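Local coordinates for protein malate oxidoreductase (Thermotoga maritima, PDB 1VL6) that probably catalyses the NAD-dependent oxidative decarboxylation of malate to pyruvate and carbon dioxide, at residues Ala172-Ala177 with Leu327-Gly332; Ala178-Leu183 with Leu212-Lys217; Lys184-Lys189 with Ala264-Gly269; Val195-Ile200 with Asn206-Leu211. All coordinates share one frame; numbering follows the deposited sequence.

Contact 1: Ala172-Ala177 with Leu327-Gly332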
loop_
_atom_site.group_PDB
_atom_site.type_symbol
_atom_site.label_atom_id
_atom_site.label_comp_id
_atom_site.label_asym_id
_atom_site.label_seq_id
_atom_site.Cartn_x
_atom_site.Cartn_y
_atom_site.Cartn_z
ATOM N N ALA A 172 8.626 3.004 -31.924
ATOM C CA ALA A 172 8.064 2.819 -33.256
ATOM C C ALA A 172 6.530 2.961 -33.247
ATOM O O ALA A 172 5.954 3.543 -34.136
ATOM C CB ALA A 172 8.473 1.473 -33.813
ATOM N N VAL A 173 5.877 2.444 -32.214
ATOM C CA VAL A 173 4.408 2.541 -32.134
ATOM C C VAL A 173 3.953 3.995 -32.032
ATOM O O VAL A 173 3.103 4.442 -32.802
ATOM C CB VAL A 173 3.862 1.730 -30.966
ATOM C CG1 VAL A 173 2.406 2.071 -30.664
ATOM C CG2 VAL A 173 3.983 0.276 -31.286
ATOM N N VAL A 174 4.547 4.735 -31.117
ATOM C CA VAL A 174 4.139 6.096 -30.918
ATOM C C VAL A 174 4.526 6.978 -32.108
ATOM O O VAL A 174 3.744 7.821 -32.532
ATOM C CB VAL A 174 4.722 6.657 -29.625
ATOM C CG1 VAL A 174 4.218 8.038 -29.381
ATOM C CG2 VAL A 174 4.295 5.814 -28.481
ATOM N N VAL A 175 5.703 6.784 -32.672
ATOM C CA VAL A 175 6.110 7.590 -33.840
ATOM C C VAL A 175 5.127 7.342 -34.994
ATOM O O VAL A 175 4.698 8.263 -35.655
ATOM C CB VAL A 175 7.500 7.219 -34.276
ATOM C CG1 VAL A 175 7.838 7.797 -35.648
ATOM C CG2 VAL A 175 8.552 7.664 -33.221
ATOM N N SER A 176 4.735 6.086 -35.180
ATOM C CA SER A 176 3.826 5.704 -36.216
ATOM C C SER A 176 2.474 6.349 -36.027
ATOM O O SER A 176 1.899 6.861 -36.988
ATOM C CB SER A 176 3.660 4.199 -36.209
ATOM O OG SER A 176 4.855 3.576 -36.646
ATOM N N ALA A 177 1.923 6.339 -34.824
ATOM C CA ALA A 177 0.625 6.988 -34.634
ATOM C C ALA A 177 0.737 8.474 -34.899
ATOM O O ALA A 177 -0.112 9.052 -35.532
ATOM C CB ALA A 177 0.102 6.759 -33.249
ATOM N N LEU A 327 5.698 6.365 -23.254
ATOM C CA LEU A 327 4.741 6.184 -22.188
ATOM C C LEU A 327 3.330 6.004 -22.677
ATOM O O LEU A 327 2.509 5.393 -21.996
ATOM C CB LEU A 327 4.803 7.339 -21.190
ATOM C CG LEU A 327 3.873 7.237 -19.984
ATOM C CD1 LEU A 327 4.082 5.983 -19.186
ATOM C CD2 LEU A 327 4.069 8.487 -19.108
ATOM N N LEU A 328 3.009 6.538 -23.833
ATOM C CA LEU A 328 1.675 6.318 -24.370
ATOM C C LEU A 328 1.458 4.882 -24.771
ATOM O O LEU A 328 0.297 4.450 -24.904
ATOM C CB LEU A 328 1.440 7.184 -25.596
ATOM C CG LEU A 328 1.413 8.683 -25.368
ATOM C CD1 LEU A 328 1.577 9.420 -26.676
ATOM C CD2 LEU A 328 0.120 9.047 -24.728
ATOM N N ALA A 329 2.549 4.133 -24.971
ATOM C CA ALA A 329 2.455 2.783 -25.578
ATOM C C ALA A 329 2.663 1.645 -24.603
ATOM O O ALA A 329 1.860 0.708 -24.563
ATOM C CB ALA A 329 3.446 2.656 -26.699
ATOM N N PHE A 330 3.746 1.691 -23.829
ATOM C CA PHE A 330 4.124 0.502 -23.044
ATOM C C PHE A 330 3.110 0.042 -21.976
ATOM O O PHE A 330 2.939 -1.133 -21.781
ATOM C CB PHE A 330 5.549 0.600 -22.496
ATOM C CG PHE A 330 5.750 1.570 -21.371
ATOM C CD1 PHE A 330 5.282 1.290 -20.081
ATOM C CD2 PHE A 330 6.502 2.725 -21.573
ATOM C CE1 PHE A 330 5.513 2.180 -19.033
ATOM C CE2 PHE A 330 6.721 3.630 -20.540
ATOM C CZ PHE A 330 6.230 3.366 -19.274
ATOM N N PRO A 331 2.412 0.926 -21.283
ATOM C CA PRO A 331 1.524 0.424 -20.268
ATOM C C PRO A 331 0.442 -0.472 -20.867
ATOM O O PRO A 331 0.208 -1.597 -20.381
ATOM C CB PRO A 331 0.976 1.687 -19.615
ATOM C CG PRO A 331 2.023 2.716 -19.932
ATOM C CD PRO A 331 2.437 2.395 -21.307
ATOM N N GLY A 332 -0.206 0.002 -21.919
ATOM C CA GLY A 332 -1.309 -0.753 -22.521
ATOM C C GLY A 332 -0.815 -1.993 -23.199
ATOM O O GLY A 332 -1.430 -3.038 -23.091
#
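V174 and A329 make the tightest approach here: CG2 of V174 lies 3.7 Å from CB of A329, and their CA atoms, 6.5 Å apart, are the nearest across the two segments. The other branch of V174 has a different partner, CG1 standing 4.0 Å from CD1 of L328, with the two side chains crossing at about a right angle. V173 adds a lighter touch, its CG1 lying 4.1 Å from CB of A329, so that the alanine methyl meets one branch from each of two consecutive valines.

The torsions explain this division of labour. In V174, CG1 is trans to the backbone N (chi1 -176°), which places CG2 beside that N and sends the two methyls to different residues of 327-332. The carriers are aliphatic groups throughout, and all four touching residues are buried, so the evidence points to a small apolar interface of 147 Å² counted over both sides. On the helix side the turn is also tied internally: S176 OG donates to A172 O over 2.7 Å, and S176 N reaches the same oxygen from the opposite face of the carbonyl plane.

The contact sets helix 166-186 against the 3-10 turn and loop that lead into helix 330-340. V173 also packs on V353 and I356 of helix 346-358, V174 continues onto V324, and A172 and S176 turn to F210 of helix 202-214. Beyond the loop, L327 and P331 lie against F106 of helix 89-107, and L327 meets L40 of a second subunit.

Contact 2: Ala178-Leu183 with Leu212-Lys217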
loop_
_atom_site.group_PDB
_atom_site.type_symbol
_atom_site.label_atom_id
_atom_site.label_comp_id
_atom_site.label_asym_id
_atom_site.label_seq_id
_atom_site.Cartn_x
_atom_site.Cartn_y
_atom_site.Cartn_z
ATOM N N ALA A 178 1.795 9.098 -34.393
ATOM C CA ALA A 178 2.008 10.524 -34.621
ATOM C C ALA A 178 2.086 10.776 -36.116
ATOM O O ALA A 178 1.520 11.735 -36.621
ATOM C CB ALA A 178 3.302 10.970 -33.936
ATOM N N PHE A 179 2.814 9.910 -36.820
ATOM C CA PHE A 179 3.011 10.078 -38.264
ATOM C C PHE A 179 1.696 9.996 -38.998
ATOM O O PHE A 179 1.381 10.847 -39.812
ATOM C CB PHE A 179 3.922 9.014 -38.808
ATOM C CG PHE A 179 3.924 8.931 -40.299
ATOM C CD1 PHE A 179 4.674 9.802 -41.056
ATOM C CD2 PHE A 179 3.225 7.951 -40.951
ATOM C CE1 PHE A 179 4.725 9.690 -42.422
ATOM C CE2 PHE A 179 3.271 7.854 -42.334
ATOM C CZ PHE A 179 4.019 8.717 -43.060
ATOM N N LEU A 180 0.906 8.980 -38.677
ATOM C CA LEU A 180 -0.428 8.850 -39.320
ATOM C C LEU A 180 -1.303 10.070 -39.157
ATOM O O LEU A 180 -1.948 10.509 -40.112
ATOM C CB LEU A 180 -1.181 7.632 -38.815
ATOM C CG LEU A 180 -0.519 6.319 -39.250
ATOM C CD1 LEU A 180 -1.155 5.146 -38.549
ATOM C CD2 LEU A 180 -0.577 6.116 -40.746
ATOM N N ASN A 181 -1.343 10.626 -37.955
ATOM C CA ASN A 181 -2.161 11.803 -37.707
ATOM C C ASN A 181 -1.585 13.053 -38.387
ATOM O O ASN A 181 -2.310 13.843 -38.995
ATOM C CB ASN A 181 -2.368 11.976 -36.217
ATOM C CG ASN A 181 -3.475 11.060 -35.672
ATOM O OD1 ASN A 181 -4.207 10.393 -36.418
ATOM N ND2 ASN A 181 -3.606 11.045 -34.373
ATOM N N ALA A 182 -0.281 13.217 -38.317
ATOM C CA ALA A 182 0.330 14.326 -39.019
ATOM C C ALA A 182 0.025 14.255 -40.533
ATOM O O ALA A 182 -0.290 15.249 -41.167
ATOM C CB ALA A 182 1.848 14.332 -38.754
ATOM N N LEU A 183 0.127 13.050 -41.086
ATOM C CA LEU A 183 -0.129 12.808 -42.496
ATOM C C LEU A 183 -1.557 13.206 -42.889
ATOM O O LEU A 183 -1.760 13.837 -43.900
ATOM C CB LEU A 183 0.134 11.325 -42.836
ATOM C CG LEU A 183 -0.034 10.958 -44.302
ATOM C CD1 LEU A 183 1.100 11.652 -45.104
ATOM C CD2 LEU A 183 -0.065 9.463 -44.562
ATOM N N LEU A 212 7.279 1.320 -43.471
ATOM C CA LEU A 212 7.114 0.496 -44.662
ATOM C C LEU A 212 5.886 -0.368 -44.540
ATOM O O LEU A 212 5.113 -0.368 -45.428
ATOM C CB LEU A 212 8.339 -0.338 -44.974
ATOM C CG LEU A 212 9.608 0.469 -45.326
ATOM C CD1 LEU A 212 10.888 -0.392 -45.188
ATOM C CD2 LEU A 212 9.558 1.147 -46.698
ATOM N N ASP A 213 5.701 -1.065 -43.438
ATOM C CA ASP A 213 4.474 -1.823 -43.184
ATOM C C ASP A 213 3.228 -1.003 -43.375
ATOM O O ASP A 213 2.227 -1.531 -43.829
ATOM C CB ASP A 213 4.363 -2.226 -41.729
ATOM C CG ASP A 213 4.956 -3.508 -41.439
ATOM O OD1 ASP A 213 5.500 -4.142 -42.376
ATOM O OD2 ASP A 213 4.936 -3.947 -40.255
ATOM N N LEU A 214 3.257 0.243 -42.910
ATOM C CA LEU A 214 2.080 1.091 -42.955
ATOM C C LEU A 214 1.725 1.534 -44.374
ATOM O O LEU A 214 0.554 1.775 -44.665
ATOM C CB LEU A 214 2.189 2.283 -42.005
ATOM C CG LEU A 214 1.950 1.935 -40.520
ATOM C CD1 LEU A 214 2.274 3.116 -39.652
ATOM C CD2 LEU A 214 0.530 1.477 -40.285
ATOM N N GLY A 215 2.707 1.560 -45.264
ATOM C CA GLY A 215 2.462 1.848 -46.663
ATOM C C GLY A 215 3.350 2.882 -47.323
ATOM O O GLY A 215 3.181 3.164 -48.522
ATOM N N VAL A 216 4.274 3.459 -46.556
ATOM C CA VAL A 216 5.170 4.447 -47.076
ATOM C C VAL A 216 6.105 3.753 -48.064
ATOM O O VAL A 216 6.544 2.654 -47.800
ATOM C CB VAL A 216 5.954 5.116 -45.919
ATOM C CG1 VAL A 216 6.893 6.144 -46.427
ATOM C CG2 VAL A 216 5.016 5.745 -44.951
ATOM N N LYS A 217 6.390 4.388 -49.193
ATOM C CA LYS A 217 7.200 3.769 -50.202
ATOM C C LYS A 217 8.529 4.450 -50.294
ATOM O O LYS A 217 9.533 3.789 -50.418
ATOM C CB LYS A 217 6.431 3.639 -51.544
ATOM C CG LYS A 217 5.181 2.680 -51.391
ATOM C CD LYS A 217 4.881 1.751 -52.559
ATOM C CE LYS A 217 3.814 0.683 -52.183
ATOM N NZ LYS A 217 4.096 -0.144 -50.912
#
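A Schellman motif ends helix 202-214, and the residues around it pack on helix 166-186 within the NAD-binding domain. F179 and V216 meet just past the turn: CG2 of V216 is 3.7 Å from CZ and 3.8 Å from CE2 of F179, approaching the ring obliquely. The ring gets there because CG of F179 is trans to its backbone N (chi1 167°), which projects CZ away from helix 166-186. Two residues before V216, at the end of the helix, L214 meets L180, CD1 to CD1, at 4.1 Å.

G215 separates the two hydrophobic partners on that side. It leaves helical angles with a phi of 131°, and two bonds run back into the last turn, a weak one from G215 N to L212 O (3.1 Å) and a probable one from V216 N to L211 O; V216 can thereby face the same helix as L214 although it lies outside the helix. F179 also meets the ring of F266 and packs on L211 and I190, while L180 and L214 both reach helix 346-358, at V353 and L350.

Since both pairs join hydrocarbon groups, they carry no directional bond, and the fit depends on shape: F179 and V216 are buried, whereas L180 and L214 are partly exposed, so the leucine pair lies nearer the solvent.

Contact 3: Lys184-Lys189 with Ala264-Gly269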
loop_
_atom_site.group_PDB
_atom_site.type_symbol
_atom_site.label_atom_id
_atom_site.label_comp_id
_atom_site.label_asym_id
_atom_site.label_seq_id
_atom_site.Cartn_x
_atom_site.Cartn_y
_atom_site.Cartn_z
ATOM N N LYS A 184 -2.515 12.839 -42.065
ATOM C CA LYS A 184 -3.873 13.218 -42.264
ATOM C C LYS A 184 -3.994 14.723 -42.360
ATOM O O LYS A 184 -4.629 15.215 -43.275
ATOM C CB LYS A 184 -4.743 12.659 -41.135
ATOM C CG LYS A 184 -6.193 13.031 -41.195
ATOM C CD LYS A 184 -6.936 12.500 -39.915
ATOM C CE LYS A 184 -8.365 13.151 -39.755
ATOM N NZ LYS A 184 -9.041 12.852 -38.416
ATOM N N LEU A 185 -3.412 15.447 -41.415
ATOM C CA LEU A 185 -3.492 16.907 -41.383
ATOM C C LEU A 185 -2.853 17.553 -42.597
ATOM O O LEU A 185 -3.309 18.545 -43.089
ATOM C CB LEU A 185 -2.814 17.452 -40.129
ATOM C CG LEU A 185 -3.613 17.076 -38.888
ATOM C CD1 LEU A 185 -2.874 17.347 -37.611
ATOM C CD2 LEU A 185 -4.930 17.811 -38.911
ATOM N N THR A 186 -1.793 16.949 -43.051
ATOM C CA THR A 186 -1.100 17.258 -44.275
ATOM C C THR A 186 -1.893 17.060 -45.571
ATOM O O THR A 186 -1.604 17.667 -46.620
ATOM C CB THR A 186 0.094 16.283 -44.234
ATOM O OG1 THR A 186 1.285 16.975 -43.790
ATOM C CG2 THR A 186 0.380 15.742 -45.497
ATOM N N GLU A 187 -2.848 16.150 -45.522
ATOM C CA GLU A 187 -3.699 15.817 -46.662
ATOM C C GLU A 187 -2.971 15.148 -47.825
ATOM O O GLU A 187 -3.500 15.097 -48.922
ATOM C CB GLU A 187 -4.490 17.034 -47.155
ATOM C CG GLU A 187 -5.660 17.364 -46.253
ATOM C CD GLU A 187 -6.461 18.594 -46.666
ATOM O OE1 GLU A 187 -5.872 19.681 -46.954
ATOM O OE2 GLU A 187 -7.701 18.470 -46.670
ATOM N N LYS A 188 -1.812 14.576 -47.575
ATOM C CA LYS A 188 -1.029 13.882 -48.578
ATOM C C LYS A 188 -1.276 12.353 -48.501
ATOM O O LYS A 188 -1.769 11.841 -47.487
ATOM C CB LYS A 188 0.452 14.153 -48.328
ATOM C CG LYS A 188 0.881 15.564 -48.574
ATOM C CD LYS A 188 2.267 15.865 -48.075
ATOM C CE LYS A 188 2.693 17.330 -48.430
ATOM N NZ LYS A 188 4.035 17.672 -47.772
ATOM N N LYS A 189 -0.927 11.628 -49.570
ATOM C CA LYS A 189 -1.148 10.153 -49.654
ATOM C C LYS A 189 0.082 9.396 -49.153
ATOM O O LYS A 189 1.192 9.710 -49.527
ATOM C CB LYS A 189 -1.455 9.699 -51.086
ATOM C CG LYS A 189 -2.574 10.467 -51.756
ATOM C CD LYS A 189 -2.896 9.920 -53.160
ATOM C CE LYS A 189 -4.399 10.035 -53.459
ATOM N NZ LYS A 189 -4.755 9.530 -54.815
ATOM N N ALA A 264 11.639 16.514 -49.147
ATOM C CA ALA A 264 11.052 15.587 -48.208
ATOM C C ALA A 264 9.804 16.158 -47.562
ATOM O O ALA A 264 9.718 17.340 -47.300
ATOM C CB ALA A 264 12.078 15.218 -47.157
ATOM N N ASP A 265 8.856 15.287 -47.273
ATOM C CA ASP A 265 7.637 15.676 -46.591
ATOM C C ASP A 265 7.724 15.524 -45.082
ATOM O O ASP A 265 7.073 16.259 -44.341
ATOM C CB ASP A 265 6.502 14.813 -47.098
ATOM C CG ASP A 265 6.275 14.999 -48.566
ATOM O OD1 ASP A 265 5.582 15.987 -48.894
ATOM O OD2 ASP A 265 6.769 14.245 -49.444
ATOM N N PHE A 266 8.504 14.546 -44.623
ATOM C CA PHE A 266 8.687 14.342 -43.189
ATOM C C PHE A 266 10.148 14.133 -42.891
ATOM O O PHE A 266 10.900 13.568 -43.718
ATOM C CB PHE A 266 7.930 13.121 -42.719
ATOM C CG PHE A 266 6.433 13.240 -42.849
ATOM C CD1 PHE A 266 5.828 13.174 -44.089
ATOM C CD2 PHE A 266 5.638 13.345 -41.729
ATOM C CE1 PHE A 266 4.470 13.236 -44.216
ATOM C CE2 PHE A 266 4.282 13.414 -41.854
ATOM C CZ PHE A 266 3.689 13.374 -43.088
ATOM N N PHE A 267 10.561 14.628 -41.727
ATOM C CA PHE A 267 11.836 14.274 -41.165
ATOM C C PHE A 267 11.495 13.635 -39.858
ATOM O O PHE A 267 10.743 14.228 -39.056
ATOM C CB PHE A 267 12.730 15.498 -40.931
ATOM C CG PHE A 267 13.906 15.248 -39.989
ATOM C CD1 PHE A 267 15.112 14.759 -40.468
ATOM C CD2 PHE A 267 13.784 15.463 -38.645
ATOM C CE1 PHE A 267 16.156 14.519 -39.626
ATOM C CE2 PHE A 267 14.835 15.198 -37.796
ATOM C CZ PHE A 267 16.020 14.734 -38.286
ATOM N N ILE A 268 12.043 12.437 -39.634
ATOM C CA ILE A 268 11.981 11.815 -38.335
ATOM C C ILE A 268 13.374 11.539 -37.826
ATOM O O ILE A 268 14.116 10.697 -38.357
ATOM C CB ILE A 268 11.221 10.548 -38.419
ATOM C CG1 ILE A 268 9.891 10.814 -39.158
ATOM C CG2 ILE A 268 10.957 10.063 -37.050
ATOM C CD1 ILE A 268 8.873 9.711 -39.017
ATOM N N GLY A 269 13.726 12.261 -36.774
ATOM C CA GLY A 269 15.035 12.176 -36.202
ATOM C C GLY A 269 15.007 11.595 -34.825
ATOM O O GLY A 269 14.251 12.033 -33.941
#
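K188 reaches D265 with an extended side chain. Its CB points toward segment 264-269; CG, trans to the carbonyl carbon (chi1 -68°), carries the chain on, and the remaining torsions stay close to 180°. CD already comes within 3.4 Å of OD1 of D265, CE closes to 3.2 Å of that oxygen, and NZ ends at 2.5 Å from it, forming a salt bridge and donating a hydrogen bond, though its exact length should not be pressed at this resolution. OD1 receives the ammonium group on its anti lone pair, away from OD2, and the two side chains cross at a slant.

This bridge ties the chain just beyond helix 166-186 to the residue preceding strand 266-269, a central strand of the Rossmann-type sheet of the NAD-binding domain. E187, with a phi of 67°, is where the chain leaves helical geometry, one residue before the lysine. Both charged groups have further partners: K188 NZ donates to R286 O, while D265 OD1 accepts from S285 OG and D265 OD2 from the backbone N of K194. The carboxylate is thus gripped through both oxygens, which probably stabilises its negative charge in a buried setting. A looser van der Waals contact lies alongside, where OG1 of T186 stands 4.4 Å from CZ of F266, oblique to a ring that also packs on A182, L183 and V289.

Contact 4: Val195-Ile200 with Asn206-Leu211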
loop_
_atom_site.group_PDB
_atom_site.type_symbol
_atom_site.label_atom_id
_atom_site.label_comp_id
_atom_site.label_asym_id
_atom_site.label_seq_id
_atom_site.Cartn_x
_atom_site.Cartn_y
_atom_site.Cartn_z
ATOM N N VAL A 195 9.817 10.341 -46.701
ATOM C CA VAL A 195 10.044 10.435 -45.298
ATOM C C VAL A 195 11.488 10.148 -44.977
ATOM O O VAL A 195 11.975 9.070 -45.292
ATOM C CB VAL A 195 9.239 9.397 -44.564
ATOM C CG1 VAL A 195 9.435 9.573 -43.020
ATOM C CG2 VAL A 195 7.767 9.476 -44.960
ATOM N N VAL A 196 12.176 11.106 -44.343
ATOM C CA VAL A 196 13.567 10.941 -43.999
ATOM C C VAL A 196 13.640 10.505 -42.554
ATOM O O VAL A 196 13.166 11.225 -41.698
ATOM C CB VAL A 196 14.351 12.234 -44.160
ATOM C CG1 VAL A 196 15.744 12.063 -43.581
ATOM C CG2 VAL A 196 14.493 12.588 -45.598
ATOM N N VAL A 197 14.251 9.351 -42.278
ATOM C CA VAL A 197 14.518 8.936 -40.923
ATOM C C VAL A 197 16.008 9.051 -40.631
ATOM O O VAL A 197 16.810 8.396 -41.286
ATOM C CB VAL A 197 14.101 7.504 -40.706
ATOM C CG1 VAL A 197 14.369 7.072 -39.221
ATOM C CG2 VAL A 197 12.658 7.322 -41.064
ATOM N N ASN A 198 16.379 9.843 -39.626
ATOM C CA ASN A 198 17.780 10.027 -39.290
ATOM C C ASN A 198 18.117 9.436 -37.938
ATOM O O ASN A 198 17.522 9.811 -36.928
ATOM C CB ASN A 198 18.128 11.500 -39.249
ATOM C CG ASN A 198 19.639 11.749 -39.076
ATOM O OD1 ASN A 198 20.386 11.585 -40.013
ATOM N ND2 ASN A 198 20.075 12.160 -37.869
ATOM N N GLY A 199 19.125 8.561 -37.919
ATOM C CA GLY A 199 19.606 7.883 -36.701
ATOM C C GLY A 199 19.022 6.490 -36.649
ATOM O O GLY A 199 17.932 6.283 -36.115
ATOM N N ILE A 200 19.751 5.532 -37.210
ATOM C CA ILE A 200 19.226 4.167 -37.366
ATOM C C ILE A 200 19.786 3.282 -36.273
ATOM O O ILE A 200 20.569 2.369 -36.516
ATOM C CB ILE A 200 19.571 3.608 -38.757
ATOM C CG1 ILE A 200 19.241 4.640 -39.858
ATOM C CG2 ILE A 200 18.808 2.308 -39.013
ATOM C CD1 ILE A 200 17.790 4.775 -40.089
ATOM N N ASN A 206 13.481 0.374 -36.312
ATOM C CA ASN A 206 12.113 -0.089 -36.197
ATOM C C ASN A 206 11.121 0.881 -36.814
ATOM O O ASN A 206 10.101 0.451 -37.418
ATOM C CB ASN A 206 11.742 -0.366 -34.767
ATOM C CG ASN A 206 12.361 -1.634 -34.252
ATOM O OD1 ASN A 206 11.765 -2.687 -34.375
ATOM N ND2 ASN A 206 13.522 -1.537 -33.608
ATOM N N ILE A 207 11.412 2.173 -36.673
ATOM C CA ILE A 207 10.567 3.210 -37.287
ATOM C C ILE A 207 10.532 2.996 -38.802
ATOM O O ILE A 207 9.474 3.048 -39.443
ATOM C CB ILE A 207 11.088 4.621 -36.963
ATOM C CG1 ILE A 207 10.768 4.982 -35.506
ATOM C CG2 ILE A 207 10.466 5.636 -37.883
ATOM C CD1 ILE A 207 11.704 6.043 -34.915
ATOM N N VAL A 208 11.689 2.727 -39.385
ATOM C CA VAL A 208 11.728 2.480 -40.824
ATOM C C VAL A 208 10.804 1.327 -41.187
ATOM O O VAL A 208 9.996 1.431 -42.096
ATOM C CB VAL A 208 13.149 2.156 -41.267
ATOM C CG1 VAL A 208 13.182 1.662 -42.745
ATOM C CG2 VAL A 208 14.035 3.364 -41.057
ATOM N N LYS A 209 10.932 0.221 -40.481
ATOM C CA LYS A 209 10.129 -0.958 -40.791
ATOM C C LYS A 209 8.612 -0.749 -40.577
ATOM O O LYS A 209 7.814 -1.253 -41.340
ATOM C CB LYS A 209 10.622 -2.164 -39.967
ATOM C CG LYS A 209 11.872 -2.791 -40.523
ATOM C CD LYS A 209 12.265 -3.983 -39.716
ATOM C CE LYS A 209 13.404 -4.751 -40.348
ATOM N NZ LYS A 209 13.653 -5.918 -39.490
ATOM N N PHE A 210 8.219 -0.024 -39.538
ATOM C CA PHE A 210 6.802 0.279 -39.336
ATOM C C PHE A 210 6.277 1.140 -40.442
ATOM O O PHE A 210 5.174 0.881 -40.909
ATOM C CB PHE A 210 6.524 1.001 -38.006
ATOM C CG PHE A 210 6.271 0.089 -36.845
ATOM C CD1 PHE A 210 7.278 -0.705 -36.334
ATOM C CD2 PHE A 210 5.029 0.026 -36.259
ATOM C CE1 PHE A 210 7.047 -1.544 -35.269
ATOM C CE2 PHE A 210 4.811 -0.788 -35.195
ATOM C CZ PHE A 210 5.817 -1.579 -34.700
ATOM N N LEU A 211 7.025 2.176 -40.838
ATOM C CA LEU A 211 6.548 3.041 -41.926
ATOM C C LEU A 211 6.352 2.230 -43.200
ATOM O O LEU A 211 5.355 2.406 -43.917
ATOM C CB LEU A 211 7.484 4.218 -42.183
ATOM C CG LEU A 211 7.623 5.219 -41.030
ATOM C CD1 LEU A 211 8.778 6.188 -41.291
ATOM C CD2 LEU A 211 6.348 5.968 -40.795
#
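Apolar contacts between V195, V197 and I200 and the helical residues I207, V208 and L211 account for the whole interface, which buries 199 Å² summed over both sides. One group of them centres on L211. Its CD1 lies 3.9 Å from CG1 of V195, where the side chains point at each other tip to tip, and 4.0 Å from CG2 of V197, so this methyl spans two alternate residues on one side of the strand. That same CG2 of V197 also meets CG2 of I207 at 4.2 Å.

A second group gathers on V208. Its CG2 faces CG1 of V197 at 4.2 Å and CD1 of I200 at 4.1 Å, the isoleucine crossing it at about a right angle. V197 can serve both groups because its CG1 is trans to the backbone N (chi1 -179°) and its CG2 trans to the carbonyl carbon: CG1 turns to V208, while CG2 meets I207 and L211 and also brushes V208.

Backbone geometry supplies the remaining evidence. The axes of strand 195-198 and helix 206-211 approach to 9.5 Å at 159°, nearly antiparallel, as expected where a strand turns back through a helix in a beta-alpha-beta unit. G199, with a phi of 100°, opens that turn and fits a GxGxxG pattern of Rossmann type, consistent with dinucleotide binding.

Strand 194-198 runs between strands 218-223 and 266-269, whose backbones bond to V195, V196 and V197. Helix 202-214 covers one face of this sheet, with N206 and F210 turned toward helix 166-186.

Helix 166-186 runs through contacts 1 and 2 and, with the residues just after it, contact 3, first facing the approach to helix 330-340, then the end of helix 202-214, then strand 266-269 and the residue before it. Contacts 2 and 3 have centres 8 Å apart and merge through aromatic packing, with F179 CD1 3.7 Å from F266 CE2. Contact 4 joins contact 2 by a probable hydrogen bond from V216 N to L211 O (3.0 Å), and contact 3 through the sheet, where I268 N lies 2.6 Å from V196 O. It meets contact 1 at A172 CB, 3.5 Å from F210 CD1. The glycine-rich turn of contact 4 is the likeliest link to an NAD site.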